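JSC1_58120g3 ([Leptolyngbya] sp. JSC-1, PDB 6XHH) probably senses far-red light as a cyanobacteriochrome GAF domain, holding a verdin-type bilin chromophore through a covalent thioether bond. Local coordinates at residues A[19-24]-A[168-173]; A[91-96]-A[116-121]; A[128-133]-A[161-166]. All blocks are in the same frame, centred on the assembly; numbering follows the deposited sequence.

Interaction 1 of 3, residues A[19-24]-A[168-173]; sequences ESIFST and DQLGVA
Ile21 and Phe22 of helix 18-33 meet Leu170 and Ala173 of helix 157-178, two of the helices of this GAF domain. The segments run antiparallel, with 172° between their N-to-C directions, and their axes come no closer than 10.7 Å, so the side chains must span the space between the backbones.

Adjacent Ile21 and Phe22 take different partners, Ala173 and Leu170, one turn apart on the other helix. Ile21, whose CB points across the contact, sets both of its branches on Ala173: CD1 lies 3.9 Å from Ala173 CB and CG2 is 4.1 Å from the same methyl. With CG1 anti to the carbonyl carbon and chi2 extended at -177°, the longer branch stretches out fully until CD1 meets that methyl, while CG2 also faces CD2 of Leu170 at a looser 4.2 Å.

Phe22 and Leu170 start less directly, for neither CB is aimed at the other helix; their ends close the distance. Of the two methyls of Leu170, CD1 continues the extended line of the chain and CD2 branches from it, and it is CD2 that reaches 3.7 Å from Phe22 CD1. Leu170 CD2 is also 4.0 Å from Phe22 CE1 and approaches the ring obliquely, near its CD1-CE1 bond. With chi2 at 11° the ring plane of Phe22 nearly contains CA, CD1 lying on CA's side of the CB-CG bond. Phe22 also rests on Ile52 and Thr53 of strand 49-56, and Ile21 on Ile12 of helix 2-13.

No hydrogen bond crosses between the two segments. Methyls and one aromatic ring share a modest 165 Å² of surface, which implies that the two helices are held by shape and exclusion of water, without the directional demands of a polar link.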
loop_
_atom_site.group_PDB
_atom_site.type_symbol
_atom_site.label_atom_id
_atom_site.label_comp_id
_atom_site.label_asym_id
_atom_site.label_seq_id
_atom_site.Cartn_x
_atom_site.Cartn_y
_atom_site.Cartn_z
ATOM N N GLU A 19 2.304 -17.325 1.336
ATOM C CA GLU A 19 3.541 -16.649 0.960
ATOM C C GLU A 19 3.637 -16.470 -0.553
ATOM O O GLU A 19 4.064 -15.409 -1.029
ATOM C CB GLU A 19 4.747 -17.422 1.490
ATOM C CG GLU A 19 6.073 -16.833 1.069
ATOM C CD GLU A 19 7.262 -17.644 1.562
ATOM O OE1 GLU A 19 7.045 -18.660 2.253
ATOM O OE2 GLU A 19 8.411 -17.261 1.257
ATOM N N SER A 20 3.241 -17.489 -1.324
ATOM C CA SER A 20 3.219 -17.351 -2.777
ATOM C C SER A 20 2.205 -16.299 -3.211
ATOM O O SER A 20 2.450 -15.547 -4.162
ATOM C CB SER A 20 2.900 -18.698 -3.431
ATOM O OG SER A 20 3.958 -19.623 -3.233
ATOM N N ILE A 21 1.049 -16.248 -2.537
ATOM C CA ILE A 21 0.033 -15.239 -2.847
ATOM C C ILE A 21 0.598 -13.837 -2.654
ATOM O O ILE A 21 0.422 -12.955 -3.507
ATOM C CB ILE A 21 -1.213 -15.461 -1.976
ATOM C CG1 ILE A 21 -1.890 -16.775 -2.375
ATOM C CG2 ILE A 21 -2.179 -14.292 -2.101
ATOM C CD1 ILE A 21 -3.181 -17.065 -1.637
ATOM N N PHE A 22 1.281 -13.613 -1.528
ATOM C CA PHE A 22 1.893 -12.311 -1.261
ATOM C C PHE A 22 2.910 -11.948 -2.332
ATOM O O PHE A 22 2.924 -10.819 -2.835
ATOM C CB PHE A 22 2.566 -12.314 0.108
ATOM C CG PHE A 22 1.616 -12.174 1.255
ATOM C CD1 PHE A 22 0.246 -12.278 1.067
ATOM C CD2 PHE A 22 2.103 -11.947 2.532
ATOM C CE1 PHE A 22 -0.617 -12.147 2.141
ATOM C CE2 PHE A 22 1.250 -11.802 3.598
ATOM C CZ PHE A 22 -0.108 -11.919 3.411
ATOM N N SER A 23 3.790 -12.887 -2.680
ATOM C CA SER A 23 4.844 -12.579 -3.641
ATOM C C SER A 23 4.267 -12.308 -5.022
ATOM O O SER A 23 4.648 -11.341 -5.690
ATOM C CB SER A 23 5.844 -13.733 -3.701
ATOM O OG SER A 23 6.588 -13.811 -2.500
ATOM N N THR A 24 3.341 -13.160 -5.467
ATOM C CA THR A 24 2.679 -12.936 -6.746
ATOM C C THR A 24 1.954 -11.598 -6.771
ATOM O O THR A 24 1.984 -10.889 -7.784
ATOM C CB THR A 24 1.697 -14.077 -7.010
ATOM O OG1 THR A 24 2.424 -15.309 -7.049
ATOM C CG2 THR A 24 0.972 -13.879 -8.321
ATOM N N ASP A 168 -8.240 -6.077 -0.966
ATOM C CA ASP A 168 -9.385 -6.915 -0.620
ATOM C C ASP A 168 -9.075 -8.390 -0.857
ATOM O O ASP A 168 -9.352 -9.241 -0.004
ATOM C CB ASP A 168 -10.603 -6.493 -1.443
ATOM C CG ASP A 168 -11.234 -5.199 -0.951
ATOM O OD1 ASP A 168 -10.921 -4.757 0.174
ATOM O OD2 ASP A 168 -12.060 -4.643 -1.708
ATOM N N GLN A 169 -8.514 -8.708 -2.027
ATOM C CA GLN A 169 -8.171 -10.092 -2.345
ATOM C C GLN A 169 -7.129 -10.643 -1.379
ATOM O O GLN A 169 -7.241 -11.781 -0.914
ATOM C CB GLN A 169 -7.667 -10.178 -3.785
ATOM C CG GLN A 169 -8.725 -9.877 -4.819
ATOM C CD GLN A 169 -10.007 -10.645 -4.557
ATOM O OE1 GLN A 169 -10.019 -11.872 -4.589
ATOM N NE2 GLN A 169 -11.083 -9.924 -4.263
ATOM N N LEU A 170 -6.109 -9.845 -1.068
ATOM C CA LEU A 170 -5.140 -10.235 -0.052
ATOM C C LEU A 170 -5.829 -10.527 1.269
ATOM O O LEU A 170 -5.548 -11.540 1.917
ATOM C CB LEU A 170 -4.097 -9.131 0.127
ATOM C CG LEU A 170 -3.017 -8.997 -0.938
ATOM C CD1 LEU A 170 -2.191 -7.756 -0.641
ATOM C CD2 LEU A 170 -2.132 -10.240 -0.969
ATOM N N GLY A 171 -6.742 -9.643 1.684
ATOM C CA GLY A 171 -7.430 -9.843 2.949
ATOM C C GLY A 171 -8.239 -11.123 2.980
ATOM O O GLY A 171 -8.251 -11.831 3.988
ATOM N N VAL A 172 -8.924 -11.430 1.877
ATOM C CA VAL A 172 -9.674 -12.680 1.774
ATOM C C VAL A 172 -8.731 -13.877 1.870
ATOM O O VAL A 172 -9.029 -14.874 2.538
ATOM C CB VAL A 172 -10.488 -12.694 0.468
ATOM C CG1 VAL A 172 -11.148 -14.039 0.271
ATOM C CG2 VAL A 172 -11.541 -11.592 0.496
ATOM N N ALA A 173 -7.568 -13.787 1.222
ATOM C CA ALA A 173 -6.590 -14.866 1.307
ATOM C C ALA A 173 -6.060 -15.029 2.730
ATOM O O ALA A 173 -5.873 -16.158 3.204
ATOM C CB ALA A 173 -5.447 -14.607 0.327
#

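Interaction 2 of 3, residues A[91-96]-A[116-121]; sequences DIYLGE and CHIEAL. With M1V (mesobiliverdin IX(alpha)), chain C.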
loop_
_atom_site.group_PDB
_atom_site.type_symbol
_atom_site.label_atom_id
_atom_site.label_comp_id
_atom_site.label_asym_id
_atom_site.label_seq_id
_atom_site.Cartn_x
_atom_site.Cartn_y
_atom_site.Cartn_z
ATOM N N ASP A 91 3.916 13.096 -4.723
ATOM C CA ASP A 91 5.241 13.658 -4.484
ATOM C C ASP A 91 5.324 13.918 -2.984
ATOM O O ASP A 91 4.590 14.767 -2.482
ATOM C CB ASP A 91 5.400 14.950 -5.291
ATOM C CG ASP A 91 6.774 15.589 -5.162
ATOM O OD1 ASP A 91 7.456 15.380 -4.150
ATOM O OD2 ASP A 91 7.142 16.335 -6.087
ATOM N N ILE A 92 6.197 13.201 -2.266
ATOM C CA ILE A 92 6.230 13.325 -0.809
ATOM C C ILE A 92 6.566 14.739 -0.346
ATOM O O ILE A 92 6.333 15.078 0.823
ATOM C CB ILE A 92 7.213 12.314 -0.167
ATOM C CG1 ILE A 92 8.669 12.623 -0.538
ATOM C CG2 ILE A 92 6.800 10.877 -0.489
ATOM C CD1 ILE A 92 9.669 11.839 0.334
ATOM N N TYR A 93 7.110 15.575 -1.221
ATOM C CA TYR A 93 7.446 16.938 -0.837
ATOM C C TYR A 93 6.325 17.920 -1.115
ATOM O O TYR A 93 6.438 19.088 -0.722
ATOM C CB TYR A 93 8.721 17.385 -1.554
ATOM C CG TYR A 93 9.881 16.464 -1.268
ATOM C CD1 TYR A 93 10.341 16.273 0.034
ATOM C CD2 TYR A 93 10.495 15.754 -2.285
ATOM C CE1 TYR A 93 11.406 15.420 0.306
ATOM C CE2 TYR A 93 11.549 14.902 -2.017
ATOM C CZ TYR A 93 11.993 14.738 -0.723
ATOM O OH TYR A 93 13.049 13.896 -0.465
ATOM N N LEU A 94 5.259 17.482 -1.784
ATOM C CA LEU A 94 4.140 18.358 -2.093
ATOM C C LEU A 94 2.852 17.977 -1.384
ATOM O O LEU A 94 2.081 18.868 -1.028
ATOM C CB LEU A 94 3.892 18.400 -3.608
ATOM C CG LEU A 94 5.059 18.955 -4.433
ATOM C CD1 LEU A 94 4.746 18.920 -5.912
ATOM C CD2 LEU A 94 5.380 20.377 -4.005
ATOM N N GLY A 95 2.581 16.704 -1.161
ATOM C CA GLY A 95 1.550 16.323 -0.218
ATOM C C GLY A 95 0.484 15.431 -0.828
ATOM O O GLY A 95 0.557 15.019 -1.981
ATOM N N GLU A 96 -0.517 15.140 -0.008
ATOM C CA GLU A 96 -1.506 14.118 -0.329
ATOM C C GLU A 96 -2.657 14.670 -1.164
ATOM O O GLU A 96 -3.049 15.833 -1.043
ATOM C CB GLU A 96 -2.060 13.481 0.945
ATOM C CG GLU A 96 -2.895 14.423 1.801
ATOM C CD GLU A 96 -3.808 13.682 2.783
ATOM O OE1 GLU A 96 -4.573 12.798 2.362
ATOM O OE2 GLU A 96 -3.746 13.977 3.988
ATOM N N CYS A 116 8.586 14.775 9.822
ATOM C CA CYS A 116 9.102 13.483 10.286
ATOM C C CYS A 116 8.496 12.313 9.521
ATOM O O CYS A 116 9.145 11.261 9.384
ATOM C CB CYS A 116 8.894 13.299 11.800
ATOM S SG CYS A 116 7.246 13.319 12.496
ATOM N N HIS A 117 7.267 12.480 9.014
ATOM C CA HIS A 117 6.697 11.518 8.078
ATOM C C HIS A 117 7.500 11.493 6.784
ATOM O O HIS A 117 7.909 10.422 6.307
ATOM C CB HIS A 117 5.231 11.887 7.832
ATOM C CG HIS A 117 4.463 10.892 7.012
ATOM N ND1 HIS A 117 3.125 11.057 6.731
ATOM C CD2 HIS A 117 4.831 9.731 6.411
ATOM C CE1 HIS A 117 2.695 10.044 5.995
ATOM N NE2 HIS A 117 3.708 9.222 5.793
ATOM N N ILE A 118 7.791 12.678 6.233
ATOM C CA ILE A 118 8.631 12.765 5.038
ATOM C C ILE A 118 9.983 12.101 5.280
ATOM O O ILE A 118 10.492 11.371 4.427
ATOM C CB ILE A 118 8.793 14.233 4.605
ATOM C CG1 ILE A 118 7.463 14.759 4.067
ATOM C CG2 ILE A 118 9.856 14.354 3.514
ATOM C CD1 ILE A 118 7.471 16.258 3.824
ATOM N N GLU A 119 10.575 12.325 6.455
ATOM C CA GLU A 119 11.897 11.763 6.728
ATOM C C GLU A 119 11.842 10.238 6.815
ATOM O O GLU A 119 12.747 9.536 6.339
ATOM C CB GLU A 119 12.447 12.373 8.021
ATOM C CG GLU A 119 13.852 11.926 8.370
ATOM C CD GLU A 119 14.260 12.341 9.773
ATOM O OE1 GLU A 119 15.208 11.740 10.322
ATOM O OE2 GLU A 119 13.630 13.270 10.328
ATOM N N ALA A 120 10.776 9.714 7.418
ATOM C CA ALA A 120 10.556 8.271 7.466
ATOM C C ALA A 120 10.458 7.678 6.063
ATOM O O ALA A 120 11.070 6.644 5.771
ATOM C CB ALA A 120 9.288 7.970 8.266
ATOM N N LEU A 121 9.708 8.334 5.179
ATOM C CA LEU A 121 9.610 7.888 3.793
ATOM C C LEU A 121 10.967 7.923 3.097
ATOM O O LEU A 121 11.348 6.968 2.407
ATOM C CB LEU A 121 8.575 8.754 3.056
ATOM C CG LEU A 121 7.117 8.467 3.447
ATOM C CD1 LEU A 121 6.169 9.619 3.102
ATOM C CD2 LEU A 121 6.666 7.187 2.782
HETATM O OA M1V C . 7.667 7.463 11.222
HETATM C C1A M1V C . 7.184 8.522 11.597
HETATM N NA M1V C . 5.980 8.972 11.223
HETATM C C2A M1V C . 7.792 9.434 12.482
HETATM C CMA M1V C . 9.154 9.279 13.119
HETATM C C3A M1V C . 6.920 10.505 12.660
HETATM C CAA M1V C . 7.130 11.711 13.495
HETATM C CBA M1V C . 6.090 11.834 14.610
HETATM C C4A M1V C . 5.731 10.207 11.830
HETATM C CHA M1V C . 4.627 11.010 11.742
HETATM C C1B M1V C . 3.384 10.845 10.982
HETATM C C2B M1V C . 2.379 11.847 10.983
HETATM C CMB M1V C . 2.448 13.168 11.710
HETATM C C3B M1V C . 1.358 11.403 10.198
HETATM C CAB M1V C . 0.067 12.142 9.893
HETATM C CBB M1V C . 0.087 12.666 8.447
HETATM C CGB M1V C . 1.107 13.774 8.296
HETATM O O2B M1V C . 0.919 14.877 8.864
HETATM O O1B M1V C . 2.143 13.618 7.612
HETATM N NB M1V C . 2.965 9.823 10.220
HETATM C C4B M1V C . 1.743 10.113 9.725
HETATM C CHB M1V C . 0.906 9.356 8.890
HETATM C C1C M1V C . 1.129 8.187 8.148
HETATM C C2C M1V C . 0.261 7.766 7.132
HETATM C CAC M1V C . -1.038 8.453 6.767
HETATM C CBC M1V C . -2.040 7.913 7.826
HETATM C CGC M1V C . -3.308 8.735 8.010
HETATM O O2C M1V C . -3.517 9.755 7.315
HETATM O O1C M1V C . -4.162 8.411 8.873
HETATM C C3C M1V C . 0.780 6.583 6.613
HETATM C CMC M1V C . 0.158 5.788 5.498
HETATM N NC M1V C . 2.174 7.294 8.230
HETATM C C4C M1V C . 1.983 6.307 7.296
HETATM C CHC M1V C . 2.922 5.239 7.205
HETATM C C1D M1V C . 3.061 4.247 6.265
HETATM C C2D M1V C . 3.378 2.888 6.536
HETATM C CMD M1V C . 3.561 2.285 7.908
HETATM N ND M1V C . 2.991 4.406 4.888
HETATM C C4D M1V C . 3.217 3.206 4.312
HETATM O OD M1V C . 3.219 3.035 3.092
HETATM C C3D M1V C . 3.458 2.241 5.342
HETATM C CAD M1V C . 3.731 0.770 5.150
HETATM C CBD M1V C . 5.155 0.584 4.674
#
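Ile118 of helix 115-123 packs against Ile92 and Tyr93, in the turn that leads into strand 95-100, behind the chromophore-bearing helix of the GAF domain. From CB of Ile118 two branches part. CG1 passes Ile92 O at 3.4 Å, and the terminal CD1 stays equally close to Ile92 O, so the CG1-CD1 bond lies across the end of the carbonyl. CG2 instead reaches the tyrosine, 3.7 Å from Tyr93 CE1 and oblique to its ring, and also faces Ile92 CD1 at 4.1 Å. One turn on, Leu121 CD1 meets Ile92 CG2 at 3.9 Å, the two side chains lying alongside each other, oppositely directed.

The turn has its own brace: Asp91 OD1 accepts from Tyr93 N, an Asx turn. The hydroxyl of Tyr93 is hydrogen-bonded to Glu122, a second tie to helix 115-123.

On the bilin side of this helix, Cys116 SG is joined to CAA of the chromophore, a bond of 1.9 Å. In His117 a chi1 of -173° swings CG away from the backbone N and brings the imidazole to the tetrapyrrole, with bilin NC over one face, while its ND1 donates to the propionate oxygen O1B at 2.9 Å.

Interaction 3 of 3, residues A[128-133]-A[161-166]; sequences SCAVVA and QLLMRV. With M1V (mesobiliverdin IX(alpha)), chain C.
Strand 128-133 and helix segment 161-166 run in roughly the same direction, 38° apart, with axes 7.9 Å from each other at closest approach. This is the sheet-to-helix layer of the GAF fold: strand 128-136, an inner strand of the antiparallel sheet, gives one face to helix 157-178 and the other to the bilin. The evidence is the alternation along the strand, since CB of Ala130 and of Val132 points to the helix and that of Val131 away from it.

Ala130 offers its methyl to Leu163, whose CD1 arrives at 3.7 Å. Leu163 is extended at its second torsion, chi2 -180°, and this carries CD1 outward to the sheet; its flank CB stays near Val132 CG1. Leu163 also touches Val29 and Phe33 of helix 18-33, so it wedges between strand and helix.

Val132 divides its two methyls between neighbours on the helix. CG1 presses on Met164 CG at 3.5 Å, and CG2 rests 3.6 Å from the backbone oxygen Leu163 O. A chi1 of -57° parts the methyls so that CG1 meets Met164 and CG2 the backbone oxygen of Leu163. Met164 joins in through CG, ahead of the bend at its third torsion.

The reverse face belongs to Val131, whose two methyls both face the lactam oxygen OD of bilin ring D from one side: CG1 is 3.5 Å from OD. With an alanine in its place both methyls are gone, which would probably open a gap beside OD and give the ring D carbonyl more room to shift. Val131 also touches Phe81 and, on the adjoining strand 139-148, Ser145. The nearest approach to the chromophore comes from the second methyl, Val131 CG2, 3.2 Å from OD.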
loop_
_atom_site.group_PDB
_atom_site.type_symbol
_atom_site.label_atom_id
_atom_site.label_comp_id
_atom_site.label_asym_id
_atom_site.label_seq_id
_atom_site.Cartn_x
_atom_site.Cartn_y
_atom_site.Cartn_z
ATOM N N SER A 128 7.163 8.750 -3.645
ATOM C CA SER A 128 5.770 8.790 -4.065
ATOM C C SER A 128 5.110 7.543 -3.492
ATOM O O SER A 128 5.721 6.480 -3.509
ATOM C CB SER A 128 5.691 8.815 -5.596
ATOM O OG SER A 128 4.364 8.628 -6.074
ATOM N N CYS A 129 3.891 7.663 -2.959
ATOM C CA CYS A 129 3.295 6.468 -2.367
ATOM C C CYS A 129 1.781 6.488 -2.502
ATOM O O CYS A 129 1.144 7.524 -2.297
ATOM C CB CYS A 129 3.643 6.309 -0.872
ATOM S SG CYS A 129 3.219 7.744 0.188
ATOM N N ALA A 130 1.219 5.322 -2.822
ATOM C CA ALA A 130 -0.220 5.078 -2.754
ATOM C C ALA A 130 -0.406 3.897 -1.814
ATOM O O ALA A 130 0.152 2.825 -2.063
ATOM C CB ALA A 130 -0.819 4.793 -4.138
ATOM N N VAL A 131 -1.132 4.103 -0.715
ATOM C CA VAL A 131 -1.160 3.173 0.412
ATOM C C VAL A 131 -2.611 2.859 0.758
ATOM O O VAL A 131 -3.429 3.776 0.920
ATOM C CB VAL A 131 -0.417 3.733 1.644
ATOM C CG1 VAL A 131 -0.250 2.646 2.727
ATOM C CG2 VAL A 131 0.956 4.307 1.247
ATOM N N VAL A 132 -2.946 1.570 0.849
ATOM C CA VAL A 132 -4.324 1.173 1.131
ATOM C C VAL A 132 -4.351 0.079 2.188
ATOM O O VAL A 132 -3.386 -0.667 2.383
ATOM C CB VAL A 132 -5.072 0.676 -0.118
ATOM C CG1 VAL A 132 -5.062 1.733 -1.220
ATOM C CG2 VAL A 132 -4.486 -0.657 -0.594
ATOM N N ALA A 133 -5.494 -0.023 2.855
ATOM C CA ALA A 133 -5.665 -0.951 3.959
ATOM C C ALA A 133 -5.868 -2.377 3.455
ATOM O O ALA A 133 -6.565 -2.615 2.460
ATOM C CB ALA A 133 -6.859 -0.526 4.815
ATOM N N GLN A 161 -8.358 2.707 -6.714
ATOM C CA GLN A 161 -9.432 1.730 -6.603
ATOM C C GLN A 161 -8.927 0.321 -6.881
ATOM O O GLN A 161 -9.258 -0.619 -6.144
ATOM C CB GLN A 161 -10.580 2.111 -7.543
ATOM C CG GLN A 161 -11.495 3.157 -6.935
ATOM C CD GLN A 161 -11.945 4.242 -7.903
ATOM O OE1 GLN A 161 -11.928 4.062 -9.120
ATOM N NE2 GLN A 161 -12.348 5.384 -7.353
ATOM N N LEU A 162 -8.098 0.152 -7.917
ATOM C CA LEU A 162 -7.507 -1.155 -8.182
ATOM C C LEU A 162 -6.729 -1.644 -6.970
ATOM O O LEU A 162 -6.861 -2.800 -6.550
ATOM C CB LEU A 162 -6.609 -1.087 -9.422
ATOM C CG LEU A 162 -5.908 -2.339 -9.986
ATOM C CD1 LEU A 162 -4.650 -2.713 -9.213
ATOM C CD2 LEU A 162 -6.835 -3.516 -10.056
ATOM N N LEU A 163 -5.886 -0.775 -6.405
ATOM C CA LEU A 163 -5.074 -1.181 -5.263
ATOM C C LEU A 163 -5.941 -1.656 -4.114
ATOM O O LEU A 163 -5.607 -2.633 -3.437
ATOM C CB LEU A 163 -4.199 -0.015 -4.800
ATOM C CG LEU A 163 -2.809 0.193 -5.399
ATOM C CD1 LEU A 163 -2.138 1.409 -4.768
ATOM C CD2 LEU A 163 -1.912 -1.038 -5.229
ATOM N N MET A 164 -7.059 -0.962 -3.872
ATOM C CA MET A 164 -7.955 -1.347 -2.796
ATOM C C MET A 164 -8.619 -2.688 -3.073
ATOM O O MET A 164 -8.825 -3.471 -2.142
ATOM C CB MET A 164 -9.003 -0.252 -2.575
ATOM C CG MET A 164 -8.396 1.081 -2.097
ATOM S SD MET A 164 -9.557 2.458 -1.930
ATOM C CE MET A 164 -10.627 1.859 -0.634
ATOM N N ARG A 165 -8.930 -2.986 -4.340
ATOM C CA ARG A 165 -9.517 -4.285 -4.666
ATOM C C ARG A 165 -8.494 -5.400 -4.524
ATOM O O ARG A 165 -8.831 -6.505 -4.092
ATOM C CB ARG A 165 -10.082 -4.283 -6.086
ATOM C CG ARG A 165 -11.226 -3.306 -6.315
ATOM C CD ARG A 165 -12.430 -3.620 -5.453
ATOM N NE ARG A 165 -12.328 -3.045 -4.112
ATOM C CZ ARG A 165 -12.361 -1.742 -3.848
ATOM N NH1 ARG A 165 -12.486 -0.860 -4.831
ATOM N NH2 ARG A 165 -12.266 -1.317 -2.595
ATOM N N VAL A 166 -7.243 -5.129 -4.901
ATOM C CA VAL A 166 -6.183 -6.112 -4.697
ATOM C C VAL A 166 -5.983 -6.375 -3.209
ATOM O O VAL A 166 -5.841 -7.526 -2.776
ATOM C CB VAL A 166 -4.891 -5.636 -5.373
ATOM C CG1 VAL A 166 -3.741 -6.565 -5.021
ATOM C CG2 VAL A 166 -5.082 -5.585 -6.892
HETATM O OA M1V C . 7.667 7.463 11.222
HETATM C C1A M1V C . 7.184 8.522 11.597
HETATM N NA M1V C . 5.980 8.972 11.223
HETATM C C2A M1V C . 7.792 9.434 12.482
HETATM C CMA M1V C . 9.154 9.279 13.119
HETATM C C3A M1V C . 6.920 10.505 12.660
HETATM C CAA M1V C . 7.130 11.711 13.495
HETATM C CBA M1V C . 6.090 11.834 14.610
HETATM C C4A M1V C . 5.731 10.207 11.830
HETATM C CHA M1V C . 4.627 11.010 11.742
HETATM C C1B M1V C . 3.384 10.845 10.982
HETATM C C2B M1V C . 2.379 11.847 10.983
HETATM C CMB M1V C . 2.448 13.168 11.710
HETATM C C3B M1V C . 1.358 11.403 10.198
HETATM C CAB M1V C . 0.067 12.142 9.893
HETATM C CBB M1V C . 0.087 12.666 8.447
HETATM C CGB M1V C . 1.107 13.774 8.296
HETATM O O2B M1V C . 0.919 14.877 8.864
HETATM O O1B M1V C . 2.143 13.618 7.612
HETATM N NB M1V C . 2.965 9.823 10.220
HETATM C C4B M1V C . 1.743 10.113 9.725
HETATM C CHB M1V C . 0.906 9.356 8.890
HETATM C C1C M1V C . 1.129 8.187 8.148
HETATM C C2C M1V C . 0.261 7.766 7.132
HETATM C CAC M1V C . -1.038 8.453 6.767
HETATM C CBC M1V C . -2.040 7.913 7.826
HETATM C CGC M1V C . -3.308 8.735 8.010
HETATM O O2C M1V C . -3.517 9.755 7.315
HETATM O O1C M1V C . -4.162 8.411 8.873
HETATM C C3C M1V C . 0.780 6.583 6.613
HETATM C CMC M1V C . 0.158 5.788 5.498
HETATM N NC M1V C . 2.174 7.294 8.230
HETATM C C4C M1V C . 1.983 6.307 7.296
HETATM C CHC M1V C . 2.922 5.239 7.205
HETATM C C1D M1V C . 3.061 4.247 6.265
HETATM C C2D M1V C . 3.378 2.888 6.536
HETATM C CMD M1V C . 3.561 2.285 7.908
HETATM N ND M1V C . 2.991 4.406 4.888
HETATM C C4D M1V C . 3.217 3.206 4.312
HETATM O OD M1V C . 3.219 3.035 3.092
HETATM C C3D M1V C . 3.458 2.241 5.342
HETATM C CAD M1V C . 3.731 0.770 5.150
HETATM C CBD M1V C . 5.155 0.584 4.674
#

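The three contacts run from the helical layer to the chromophore. Interactions 1 and 3 share helix 157-178, their helix segments adjoining in sequence, with centres about 14 Å apart. Interactions 2 and 3 both touch the bilin: the first bonds it covalently and the second meets its ring D carbonyl, with centres about 17 Å apart. They also touch directly, Ile92 CG2 lying 3.8 Å from Ser128 N. Interactions 1 and 2 lie on opposite sides of the chain's centre, with centres about 28 Å and nearest atoms about 18 Å apart, so interaction 3 lies roughly between. Interaction 1 is removed from the pocket, the Leu170 side chain being about 12 Å from the bilin.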